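Local coordinates for LbaCas13a H328A (C2c2) (Lachnospiraceae bacterium NK4A179, PDB 5WLH), which binds a CRISPR guide RNA and, as a Cas13a ribonuclease, probably matures its precursor and cleaves target RNA, at residues Phe114-Phe118 and Arg151-Ile156; Lys63-Tyr69 and Val226-His232; Val173-Ile178 and Phe207-Tyr211; Leu101-Met106 and Asn160-Ile165. All coordinates share one frame; numbering follows the deposited sequence.

Interaction 1 of 4, residues Phe114-Phe118 and Arg151-Ile156; sequences FEKAF and RLKGII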
# COMPACT_ATOMS: atom_id res chain seq x y z
N PHE A 114 12.78 41.16 -30.69
CA PHE A 114 12.14 41.67 -29.49
C PHE A 114 11.93 40.60 -28.42
O PHE A 114 11.36 40.91 -27.37
CB PHE A 114 10.80 42.32 -29.86
CG PHE A 114 10.91 43.24 -31.02
CD1 PHE A 114 11.80 44.31 -30.98
CD2 PHE A 114 10.18 43.02 -32.17
CE1 PHE A 114 11.92 45.17 -32.06
CE2 PHE A 114 10.30 43.88 -33.26
CZ PHE A 114 11.17 44.95 -33.20
N GLU A 115 12.39 39.37 -28.65
CA GLU A 115 12.19 38.31 -27.67
C GLU A 115 12.78 38.70 -26.32
O GLU A 115 12.15 38.48 -25.27
CB GLU A 115 12.83 37.01 -28.16
CG GLU A 115 12.05 36.33 -29.26
CD GLU A 115 12.70 35.03 -29.68
OE1 GLU A 115 13.90 34.85 -29.38
OE2 GLU A 115 12.00 34.20 -30.30
N LYS A 116 13.98 39.28 -26.32
CA LYS A 116 14.61 39.69 -25.07
C LYS A 116 13.81 40.80 -24.39
O LYS A 116 13.65 40.79 -23.16
CB LYS A 116 16.05 40.14 -25.32
CG LYS A 116 17.11 39.05 -25.15
CD LYS A 116 17.25 38.62 -23.69
CE LYS A 116 17.35 37.10 -23.56
NZ LYS A 116 16.86 36.61 -22.24
N ALA A 117 13.32 41.77 -25.16
CA ALA A 117 12.54 42.85 -24.56
C ALA A 117 11.24 42.32 -23.95
O ALA A 117 10.85 42.73 -22.85
CB ALA A 117 12.24 43.92 -25.61
N PHE A 118 10.57 41.41 -24.66
CA PHE A 118 9.31 40.85 -24.17
C PHE A 118 9.54 40.03 -22.90
O PHE A 118 8.76 40.12 -21.94
CB PHE A 118 8.67 39.97 -25.24
CG PHE A 118 7.96 40.74 -26.34
CD1 PHE A 118 7.05 41.73 -26.03
CD2 PHE A 118 8.17 40.41 -27.67
CE1 PHE A 118 6.38 42.42 -27.04
CE2 PHE A 118 7.52 41.09 -28.68
CZ PHE A 118 6.61 42.10 -28.37
N ARG A 151 5.56 49.98 -30.76
CA ARG A 151 5.23 48.78 -31.52
C ARG A 151 5.05 47.57 -30.61
O ARG A 151 4.07 46.82 -30.74
CB ARG A 151 6.30 48.50 -32.57
CG ARG A 151 6.02 47.29 -33.43
CD ARG A 151 7.20 46.99 -34.34
NE ARG A 151 6.96 45.82 -35.16
CZ ARG A 151 7.90 45.19 -35.85
NH1 ARG A 151 7.59 44.12 -36.57
NH2 ARG A 151 9.16 45.64 -35.83
N LEU A 152 5.99 47.36 -29.70
CA LEU A 152 5.93 46.19 -28.82
C LEU A 152 4.68 46.24 -27.95
O LEU A 152 3.95 45.25 -27.84
CB LEU A 152 7.19 46.12 -27.96
CG LEU A 152 8.49 46.00 -28.74
CD1 LEU A 152 9.64 45.50 -27.85
CD2 LEU A 152 8.30 45.09 -29.93
N LYS A 153 4.41 47.40 -27.35
CA LYS A 153 3.20 47.55 -26.55
C LYS A 153 1.96 47.21 -27.37
O LYS A 153 1.00 46.62 -26.85
CB LYS A 153 3.14 48.98 -25.99
CG LYS A 153 1.85 49.38 -25.31
CD LYS A 153 1.94 50.84 -24.88
CE LYS A 153 0.58 51.51 -24.91
NZ LYS A 153 0.14 51.92 -23.55
N GLY A 154 1.97 47.54 -28.67
CA GLY A 154 0.83 47.20 -29.50
C GLY A 154 0.72 45.71 -29.76
O GLY A 154 -0.38 45.16 -29.86
N ILE A 155 1.86 45.02 -29.87
CA ILE A 155 1.83 43.58 -30.10
C ILE A 155 1.17 42.87 -28.92
O ILE A 155 0.41 41.91 -29.10
CB ILE A 155 3.25 43.04 -30.35
CG1 ILE A 155 3.74 43.48 -31.73
CG2 ILE A 155 3.27 41.51 -30.29
CD1 ILE A 155 5.14 43.00 -32.05
N ILE A 156 1.44 43.34 -27.70
CA ILE A 156 0.85 42.72 -26.52
C ILE A 156 -0.28 43.60 -25.98
O ILE A 156 -0.44 43.74 -24.77
CB ILE A 156 1.91 42.44 -25.44
CG1 ILE A 156 2.70 43.71 -25.11
CG2 ILE A 156 2.84 41.33 -25.91
CD1 ILE A 156 3.22 43.73 -23.68
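Phe114 meets two consecutive residues of the helix 146-155 with different parts of its ring. Leu152 CD2 lies over one face, 3.6 Å from the ring centroid of Phe114 and 22° off the normal. This is a CH-pi contact, displaced toward the rim near Phe114 CG. At the ring edge, Phe114 CE2 comes 3.3 Å from Arg151 NH2 and sits over a face of the guanidinium. The two planes are 79° apart. The Arg151 chain is extended from CG to NE, which carries the group out along the Phe114 edge. Its NH2 is held there by a salt bridge to Asp110.

One turn on, Ala117 CB touches the other methyl of the same leucine, Leu152 CD1, at 3.8 Å. Phe118 then reaches across with the far end of its ring. Phe118 CZ is 3.8 Å from Leu152 CD2 and 3.9 Å from Ile155 CG2. Phe118 CE1 meets Ile156 CG2 at 3.9 Å, and Leu152 O lies near that edge in the ring plane. Leu152 is thus held between the two phenylalanines. Leu107 also touches Phe118, Ile155 and Ile156.

No hydrogen bond crosses the contact. The start of helix 115-130 packs through apolar side chains on the end of helix 146-155, an arrangement typical of an all-helical bundle, probably within the N-terminal domain of the Cas13a crRNA-recognition lobe.

Interaction 2 of 4, residues Lys63-Tyr69 and Val226-His232; sequences KSSGKLY and VLEDFYH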
# COMPACT_ATOMS: atom_id res chain seq x y z
N LYS A 63 12.00 26.41 -20.56
CA LYS A 63 11.95 26.91 -21.92
C LYS A 63 11.62 25.84 -22.95
O LYS A 63 11.42 26.17 -24.13
CB LYS A 63 13.28 27.60 -22.25
CG LYS A 63 13.38 29.00 -21.65
CD LYS A 63 11.99 29.66 -21.59
CE LYS A 63 12.01 31.04 -20.95
NZ LYS A 63 11.63 30.95 -19.52
N SER A 64 11.53 24.57 -22.53
CA SER A 64 11.02 23.52 -23.41
C SER A 64 9.60 23.84 -23.89
O SER A 64 9.29 23.72 -25.08
CB SER A 64 11.04 22.18 -22.68
OG SER A 64 11.79 21.22 -23.38
N SER A 65 8.74 24.25 -22.96
CA SER A 65 7.31 24.44 -23.23
C SER A 65 7.00 25.71 -24.01
O SER A 65 5.83 25.93 -24.35
CB SER A 65 6.54 24.46 -21.91
OG SER A 65 5.25 25.02 -22.06
N GLY A 66 8.01 26.52 -24.34
CA GLY A 66 7.75 27.87 -24.82
C GLY A 66 6.94 27.91 -26.10
O GLY A 66 5.91 28.58 -26.18
N LYS A 67 7.38 27.18 -27.13
CA LYS A 67 6.79 27.39 -28.45
C LYS A 67 5.51 26.59 -28.67
O LYS A 67 4.79 26.87 -29.63
CB LYS A 67 7.83 27.07 -29.54
CG LYS A 67 8.66 28.29 -29.97
CD LYS A 67 9.04 29.16 -28.76
CE LYS A 67 9.65 30.49 -29.16
NZ LYS A 67 10.37 31.11 -28.01
N LEU A 68 5.20 25.63 -27.80
CA LEU A 68 3.90 24.98 -27.83
C LEU A 68 2.88 25.69 -26.94
O LEU A 68 1.76 25.19 -26.78
CB LEU A 68 4.04 23.51 -27.42
CG LEU A 68 4.57 22.57 -28.50
CD1 LEU A 68 4.74 21.16 -27.94
CD2 LEU A 68 3.66 22.56 -29.72
N TYR A 69 3.24 26.83 -26.36
CA TYR A 69 2.35 27.53 -25.44
C TYR A 69 1.07 27.97 -26.14
O TYR A 69 1.12 28.64 -27.18
CB TYR A 69 3.08 28.74 -24.84
CG TYR A 69 2.33 29.44 -23.73
CD1 TYR A 69 1.30 30.34 -24.02
CD2 TYR A 69 2.64 29.21 -22.40
CE1 TYR A 69 0.61 30.97 -23.02
CE2 TYR A 69 1.96 29.85 -21.39
CZ TYR A 69 0.95 30.73 -21.70
OH TYR A 69 0.27 31.37 -20.69
N VAL A 226 -0.26 36.44 -18.88
CA VAL A 226 0.09 35.45 -19.90
C VAL A 226 1.57 35.54 -20.25
O VAL A 226 2.26 34.52 -20.40
CB VAL A 226 -0.80 35.63 -21.15
CG1 VAL A 226 -0.25 34.81 -22.33
CG2 VAL A 226 -2.20 35.20 -20.84
N LEU A 227 2.10 36.76 -20.39
CA LEU A 227 3.52 36.90 -20.70
C LEU A 227 4.40 36.42 -19.55
O LEU A 227 5.44 35.80 -19.78
CB LEU A 227 3.86 38.34 -21.05
CG LEU A 227 3.05 38.85 -22.25
CD1 LEU A 227 2.77 40.33 -22.11
CD2 LEU A 227 3.79 38.56 -23.53
N GLU A 228 4.00 36.69 -18.30
CA GLU A 228 4.73 36.14 -17.16
C GLU A 228 4.70 34.62 -17.17
O GLU A 228 5.67 33.96 -16.80
CB GLU A 228 4.14 36.65 -15.84
CG GLU A 228 4.18 38.14 -15.66
CD GLU A 228 3.39 38.58 -14.45
OE1 GLU A 228 3.25 37.76 -13.51
OE2 GLU A 228 2.88 39.73 -14.44
N ASP A 229 3.57 34.05 -17.59
CA ASP A 229 3.42 32.60 -17.67
C ASP A 229 4.22 32.03 -18.83
O ASP A 229 4.92 31.02 -18.69
CB ASP A 229 1.94 32.26 -17.80
CG ASP A 229 1.66 30.77 -17.66
OD1 ASP A 229 2.20 30.17 -16.72
OD2 ASP A 229 0.90 30.23 -18.49
N PHE A 230 4.14 32.69 -19.99
CA PHE A 230 4.85 32.23 -21.19
C PHE A 230 6.35 32.17 -20.96
O PHE A 230 7.02 31.24 -21.42
CB PHE A 230 4.53 33.17 -22.35
CG PHE A 230 5.32 32.90 -23.61
CD1 PHE A 230 4.87 31.97 -24.52
CD2 PHE A 230 6.48 33.60 -23.88
CE1 PHE A 230 5.58 31.73 -25.69
CE2 PHE A 230 7.19 33.37 -25.05
CZ PHE A 230 6.74 32.43 -25.95
N TYR A 231 6.91 33.17 -20.27
CA TYR A 231 8.34 33.23 -20.00
C TYR A 231 8.71 32.59 -18.67
O TYR A 231 9.87 32.66 -18.27
CB TYR A 231 8.82 34.68 -20.02
CG TYR A 231 8.91 35.24 -21.43
CD1 TYR A 231 9.87 34.78 -22.32
CD2 TYR A 231 8.02 36.22 -21.86
CE1 TYR A 231 9.94 35.28 -23.62
CE2 TYR A 231 8.09 36.73 -23.15
CZ TYR A 231 9.05 36.26 -24.02
OH TYR A 231 9.11 36.77 -25.31
N HIS A 232 7.74 31.96 -17.99
CA HIS A 232 7.95 31.23 -16.74
C HIS A 232 8.76 32.02 -15.73
O HIS A 232 9.69 31.51 -15.10
CB HIS A 232 8.61 29.88 -17.02
CG HIS A 232 7.86 29.04 -18.00
ND1 HIS A 232 8.27 28.88 -19.30
CD2 HIS A 232 6.72 28.32 -17.86
CE1 HIS A 232 7.42 28.09 -19.93
NE2 HIS A 232 6.47 27.74 -19.08
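Tyr69 and Phe230 form a T-shaped aromatic pair. The edge of Phe230 points at the face of Tyr69, with ring centroids 5.5 Å apart and planes at 79°. The closest atoms are Tyr69 CG and Phe230 CD1, 3.7 Å apart. Phe230 CA also lies over the Tyr69 face, 4.2 Å from the ring centroid, so the tyrosine lies along the helix surface as well as against the ring. Tyr69 CG is anti to the backbone N (chi1 -173°), which sends the ring along the helix toward Asp229.

There Tyr69 OH donates a short hydrogen bond of 2.6 Å to Asp229 OD2. Asp229 OD2 accepts with its anti lone pair, the one away from the other carboxylate oxygen, and the carboxylate is turned steeply against the ring. Ser189 OG bonds the same oxygen, so two hydroxyls grip it. Val226 CG1 packs beside the phenol, 4.0 Å from Tyr69 CE1.

At the other end Lys63 bends at its second and fourth torsions to bring its amino group to the end of the helix. Lys63 NZ donates to Tyr231 O at 2.8 Å, coming from above the carbonyl plane (62° out of it). The same nitrogen lies in the plane of the His232 ring, 4.0 Å from His232 ND1, too far for a bond.

The segment 63-69 ends in a type I beta turn from Gly66 to Tyr69. It lies against the Schellman motif that closes helix 218-230 at His232. His232 is also the N-cap position of helix 233-244, making this a helix-to-helix joint, about 6 Å from the bound RNA at the nearest atoms.

Interaction 3 of 4, residues Val173-Ile178 and Phe207-Tyr211; sequences VSEDII and FDLPY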
# COMPACT_ATOMS: atom_id res chain seq x y z
N VAL A 173 -20.16 33.53 -31.63
CA VAL A 173 -20.04 32.88 -30.33
C VAL A 173 -20.85 33.66 -29.32
O VAL A 173 -21.02 34.88 -29.42
CB VAL A 173 -18.56 32.74 -29.89
CG1 VAL A 173 -17.70 32.28 -31.05
CG2 VAL A 173 -18.05 34.04 -29.30
N SER A 174 -21.39 32.95 -28.34
CA SER A 174 -22.15 33.54 -27.25
C SER A 174 -21.26 33.70 -26.02
O SER A 174 -20.12 33.23 -25.98
CB SER A 174 -23.36 32.68 -26.91
OG SER A 174 -22.96 31.37 -26.55
N GLU A 175 -21.80 34.36 -25.00
CA GLU A 175 -21.13 34.39 -23.71
C GLU A 175 -21.04 32.99 -23.12
O GLU A 175 -20.02 32.62 -22.51
CB GLU A 175 -21.85 35.33 -22.75
CG GLU A 175 -21.06 35.62 -21.49
CD GLU A 175 -21.91 36.16 -20.35
OE1 GLU A 175 -22.24 37.36 -20.37
OE2 GLU A 175 -22.25 35.37 -19.44
N ASP A 176 -22.09 32.18 -23.29
CA ASP A 176 -22.09 30.84 -22.72
C ASP A 176 -21.04 29.96 -23.38
O ASP A 176 -20.42 29.11 -22.73
CB ASP A 176 -23.48 30.21 -22.85
CG ASP A 176 -23.59 28.88 -22.10
OD1 ASP A 176 -23.39 28.86 -20.87
OD2 ASP A 176 -23.86 27.85 -22.76
N ILE A 177 -20.83 30.14 -24.69
CA ILE A 177 -19.72 29.46 -25.35
C ILE A 177 -18.40 29.88 -24.74
O ILE A 177 -17.52 29.04 -24.48
CB ILE A 177 -19.76 29.74 -26.86
CG1 ILE A 177 -20.94 29.02 -27.52
CG2 ILE A 177 -18.44 29.34 -27.51
CD1 ILE A 177 -21.34 29.61 -28.85
N ILE A 178 -18.24 31.18 -24.47
CA ILE A 178 -17.01 31.67 -23.85
C ILE A 178 -16.86 31.08 -22.45
O ILE A 178 -15.78 30.60 -22.07
CB ILE A 178 -17.02 33.21 -23.83
CG1 ILE A 178 -16.78 33.75 -25.24
CG2 ILE A 178 -15.98 33.73 -22.85
CD1 ILE A 178 -17.12 35.21 -25.43
N PHE A 207 -15.54 39.53 -29.47
CA PHE A 207 -16.71 39.10 -30.22
C PHE A 207 -17.85 40.11 -30.13
O PHE A 207 -19.00 39.75 -30.43
CB PHE A 207 -17.12 37.71 -29.74
CG PHE A 207 -16.11 36.66 -30.10
CD1 PHE A 207 -15.91 36.31 -31.43
CD2 PHE A 207 -15.33 36.06 -29.13
CE1 PHE A 207 -14.98 35.36 -31.78
CE2 PHE A 207 -14.39 35.10 -29.48
CZ PHE A 207 -14.21 34.76 -30.81
N ASP A 208 -17.54 41.35 -29.76
CA ASP A 208 -18.49 42.47 -29.76
C ASP A 208 -19.77 42.14 -28.99
O ASP A 208 -20.88 42.42 -29.44
CB ASP A 208 -18.80 42.91 -31.19
CG ASP A 208 -17.57 43.34 -31.95
OD1 ASP A 208 -16.87 44.25 -31.47
OD2 ASP A 208 -17.29 42.76 -33.02
N LEU A 209 -19.60 41.54 -27.81
CA LEU A 209 -20.71 41.23 -26.92
C LEU A 209 -20.67 42.18 -25.74
O LEU A 209 -19.61 42.37 -25.14
CB LEU A 209 -20.64 39.77 -26.44
CG LEU A 209 -20.60 38.71 -27.55
CD1 LEU A 209 -20.45 37.30 -26.98
CD2 LEU A 209 -21.85 38.80 -28.44
N PRO A 210 -21.78 42.84 -25.40
CA PRO A 210 -21.75 43.77 -24.27
C PRO A 210 -21.36 43.05 -22.99
O PRO A 210 -21.88 41.97 -22.68
CB PRO A 210 -23.19 44.31 -24.21
CG PRO A 210 -23.69 44.16 -25.60
CD PRO A 210 -23.08 42.86 -26.09
N TYR A 211 -20.43 43.66 -22.26
CA TYR A 211 -19.89 43.03 -21.08
C TYR A 211 -19.29 44.10 -20.18
O TYR A 211 -18.62 45.02 -20.66
CB TYR A 211 -18.82 42.00 -21.44
CG TYR A 211 -18.37 41.20 -20.27
CD1 TYR A 211 -19.21 40.27 -19.68
CD2 TYR A 211 -17.09 41.35 -19.75
CE1 TYR A 211 -18.80 39.52 -18.61
CE2 TYR A 211 -16.67 40.59 -18.67
CZ TYR A 211 -17.53 39.68 -18.11
OH TYR A 211 -17.15 38.94 -17.02
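Val173 packs against Phe207 where the N-terminus of one helix meets the C-terminus of another. Ser174 is the N-cap of helix 175-185. On the other side, helix 193-206 ends in a Schellman motif, with Asp208 at positive phi as its C-prime residue. The contact therefore joins a capped helix start to a loop that leaves a helix end.

The main interaction is CH-pi. Val173 CG2 stands over one face of Phe207, 3.5 Å from the ring centroid and 21° off the normal. It is displaced toward the rim, and Val173 CG2 comes within 3.4 Å of Phe207 CG. With Val173 CG1 set anti to the carbonyl carbon (chi1 -44°), CG2 falls between the backbone N and the carbonyl carbon and faces the ring.

Apolar contacts extend the patch. Ile178 CD1 lies 4.2 Å from Phe207 CD2 and equally far from Leu209 CD1, joining the two loop residues. Leu209 also sets a methyl against the backbone at the helix start: its CD1 is 3.5 Å from Val173 O. Met204 of helix 193-206 touches Leu209 from outside the two segments.

No hydrogen bond crosses between the segments. Glu175 OE1 comes obliquely to the Tyr211 ring, 4.3 Å from Tyr211 CD1, while Glu175 OE2 forms a salt bridge with Lys200. Within the segment 173-178 the first turn is fixed by its cap: Ile177 N donates to Ser174 OG at 3.1 Å, with an angle of 160° at the hydrogen.

Interaction 4 of 4, residues Leu101-Met106 and Asn160-Ile165; sequences LVLSDM and NFINRI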
# COMPACT_ATOMS: atom_id res chain seq x y z
N LEU A 101 -3.89 33.02 -31.87
CA LEU A 101 -3.20 33.46 -30.65
C LEU A 101 -2.07 32.48 -30.36
O LEU A 101 -2.15 31.60 -29.50
CB LEU A 101 -4.17 33.57 -29.49
CG LEU A 101 -3.65 34.32 -28.26
CD1 LEU A 101 -3.19 35.72 -28.63
CD2 LEU A 101 -4.72 34.38 -27.19
N VAL A 102 -0.98 32.65 -31.10
CA VAL A 102 0.23 31.85 -30.95
C VAL A 102 1.32 32.79 -30.47
O VAL A 102 1.92 33.53 -31.26
CB VAL A 102 0.61 31.15 -32.26
CG1 VAL A 102 1.87 30.31 -32.06
CG2 VAL A 102 -0.54 30.30 -32.73
N LEU A 103 1.58 32.76 -29.16
CA LEU A 103 2.47 33.74 -28.55
C LEU A 103 3.88 33.65 -29.13
O LEU A 103 4.55 34.67 -29.29
CB LEU A 103 2.51 33.54 -27.04
CG LEU A 103 1.64 34.47 -26.20
CD1 LEU A 103 2.21 34.55 -24.79
CD2 LEU A 103 1.57 35.85 -26.84
N SER A 104 4.34 32.43 -29.43
CA SER A 104 5.69 32.27 -29.95
C SER A 104 5.85 32.98 -31.29
O SER A 104 6.89 33.59 -31.55
CB SER A 104 6.03 30.78 -30.11
OG SER A 104 5.02 30.10 -30.84
N ASP A 105 4.82 32.93 -32.14
CA ASP A 105 4.87 33.66 -33.40
C ASP A 105 4.79 35.16 -33.17
O ASP A 105 5.54 35.93 -33.78
CB ASP A 105 3.75 33.19 -34.32
CG ASP A 105 3.86 31.72 -34.69
OD1 ASP A 105 4.96 31.15 -34.51
OD2 ASP A 105 2.86 31.14 -35.15
N MET A 106 3.89 35.60 -32.29
CA MET A 106 3.69 37.04 -32.09
C MET A 106 4.93 37.71 -31.52
O MET A 106 5.28 38.83 -31.91
CB MET A 106 2.49 37.27 -31.17
CG MET A 106 1.16 36.86 -31.77
SD MET A 106 -0.06 36.56 -30.48
CE MET A 106 -0.15 38.20 -29.74
N ASN A 160 -4.40 43.85 -30.46
CA ASN A 160 -3.73 42.79 -31.21
C ASN A 160 -4.18 41.41 -30.76
O ASN A 160 -4.33 40.50 -31.58
CB ASN A 160 -2.21 42.92 -31.06
CG ASN A 160 -1.48 42.09 -32.08
OD1 ASN A 160 -1.90 41.99 -33.23
ND2 ASN A 160 -0.41 41.43 -31.65
N PHE A 161 -4.41 41.22 -29.45
CA PHE A 161 -4.93 39.94 -29.00
C PHE A 161 -6.31 39.66 -29.59
O PHE A 161 -6.59 38.54 -30.03
CB PHE A 161 -4.98 39.91 -27.46
CG PHE A 161 -3.73 39.34 -26.81
CD1 PHE A 161 -2.48 39.91 -27.05
CD2 PHE A 161 -3.81 38.26 -25.95
CE1 PHE A 161 -1.33 39.39 -26.45
CE2 PHE A 161 -2.67 37.74 -25.34
CZ PHE A 161 -1.44 38.30 -25.58
N ILE A 162 -7.17 40.68 -29.64
CA ILE A 162 -8.49 40.51 -30.24
C ILE A 162 -8.36 40.14 -31.71
O ILE A 162 -9.07 39.26 -32.21
CB ILE A 162 -9.34 41.78 -30.03
CG1 ILE A 162 -9.89 41.83 -28.60
CG2 ILE A 162 -10.48 41.87 -31.08
CD1 ILE A 162 -10.60 43.12 -28.25
N ASN A 163 -7.43 40.78 -32.41
CA ASN A 163 -7.21 40.47 -33.82
C ASN A 163 -6.69 39.06 -34.01
O ASN A 163 -7.15 38.33 -34.90
CB ASN A 163 -6.25 41.49 -34.44
CG ASN A 163 -6.87 42.86 -34.58
OD1 ASN A 163 -8.09 43.01 -34.60
ND2 ASN A 163 -6.02 43.88 -34.69
N ARG A 164 -5.72 38.64 -33.20
CA ARG A 164 -5.19 37.29 -33.33
C ARG A 164 -6.25 36.26 -32.96
O ARG A 164 -6.34 35.19 -33.59
CB ARG A 164 -3.93 37.13 -32.48
CG ARG A 164 -2.76 38.00 -32.93
CD ARG A 164 -2.34 37.70 -34.37
NE ARG A 164 -1.64 36.43 -34.48
CZ ARG A 164 -0.37 36.29 -34.87
NH1 ARG A 164 0.18 35.09 -34.94
NH2 ARG A 164 0.35 37.36 -35.20
N ILE A 165 -7.09 36.57 -31.97
CA ILE A 165 -8.10 35.62 -31.50
C ILE A 165 -9.19 35.40 -32.55
O ILE A 165 -9.65 34.27 -32.74
CB ILE A 165 -8.69 36.10 -30.16
CG1 ILE A 165 -7.70 35.84 -29.02
CG2 ILE A 165 -10.01 35.42 -29.86
CD1 ILE A 165 -8.05 36.60 -27.74
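Leu101 and Arg164 bring the two backbones to a CA-CA distance of 5.1 Å, where the loop entering helix 103-107 passes close against helix 158-166 with no backbone bond between them.

Leu101 splits its branches between two residues. Its CD1 stands over one face of the Phe161 ring, 4.0 Å from the centroid and 21° off the normal, a CH-pi contact. Its CD2 lies 3.8 Å from Ile165 CG1, and these two side chains run alongside each other in the same direction. With chi1 at -166°, the Leu101 side chain extends away from its own backbone N, and its two methyls reach Phe161 and Ile165.

Met106 comes to the same ring crosswise. Met106 CE is 3.7 Å from Phe161 CE1, and Met106 SD lies 5.5 Å from the ring centroid on the face that Leu101 also occupies. This is a long Met-aromatic contact. It sits in a small apolar layer between helices 103-107 and 158-166, continued by Val226 and Phe230 of helix 218-230, which touch Leu103. Leu103 CD2 itself meets Phe161 CZ at 4.1 Å.

Arg164 folds back on itself, bent at its second and third torsions, and runs antiparallel alongside Met106. Met106 CG is centred over one guanidinium face, 3.5 Å from Arg164 CZ. The group is held by Arg164 NE bonding to Gly100 O. Asp105 is near, but its OD2 stays 4.8 Å from Arg164 NH1. The amide of Asn160 also touches Met106 CE through its ND2, while bonding to Ile155 O.

Interactions 1, 2 and 4 form one continuous cluster, while interaction 3 lies apart from it, its nearest atoms about 4 Å from interaction 4. Interactions 1 and 4 are the buried ones, and no hydrogen bond crosses either. They use successive helices, 146-155 and 158-166, and touch each other through them. Interaction 2 is partly buried and has the polar chemistry, with two hydrogen bonds across it; it also lies nearest the bound RNA. It meets interaction 1 where Tyr231 packs on Phe118, and it shares apolar packing with interaction 4. Interaction 3, also partly buried, joins helix ends mainly through apolar side chains.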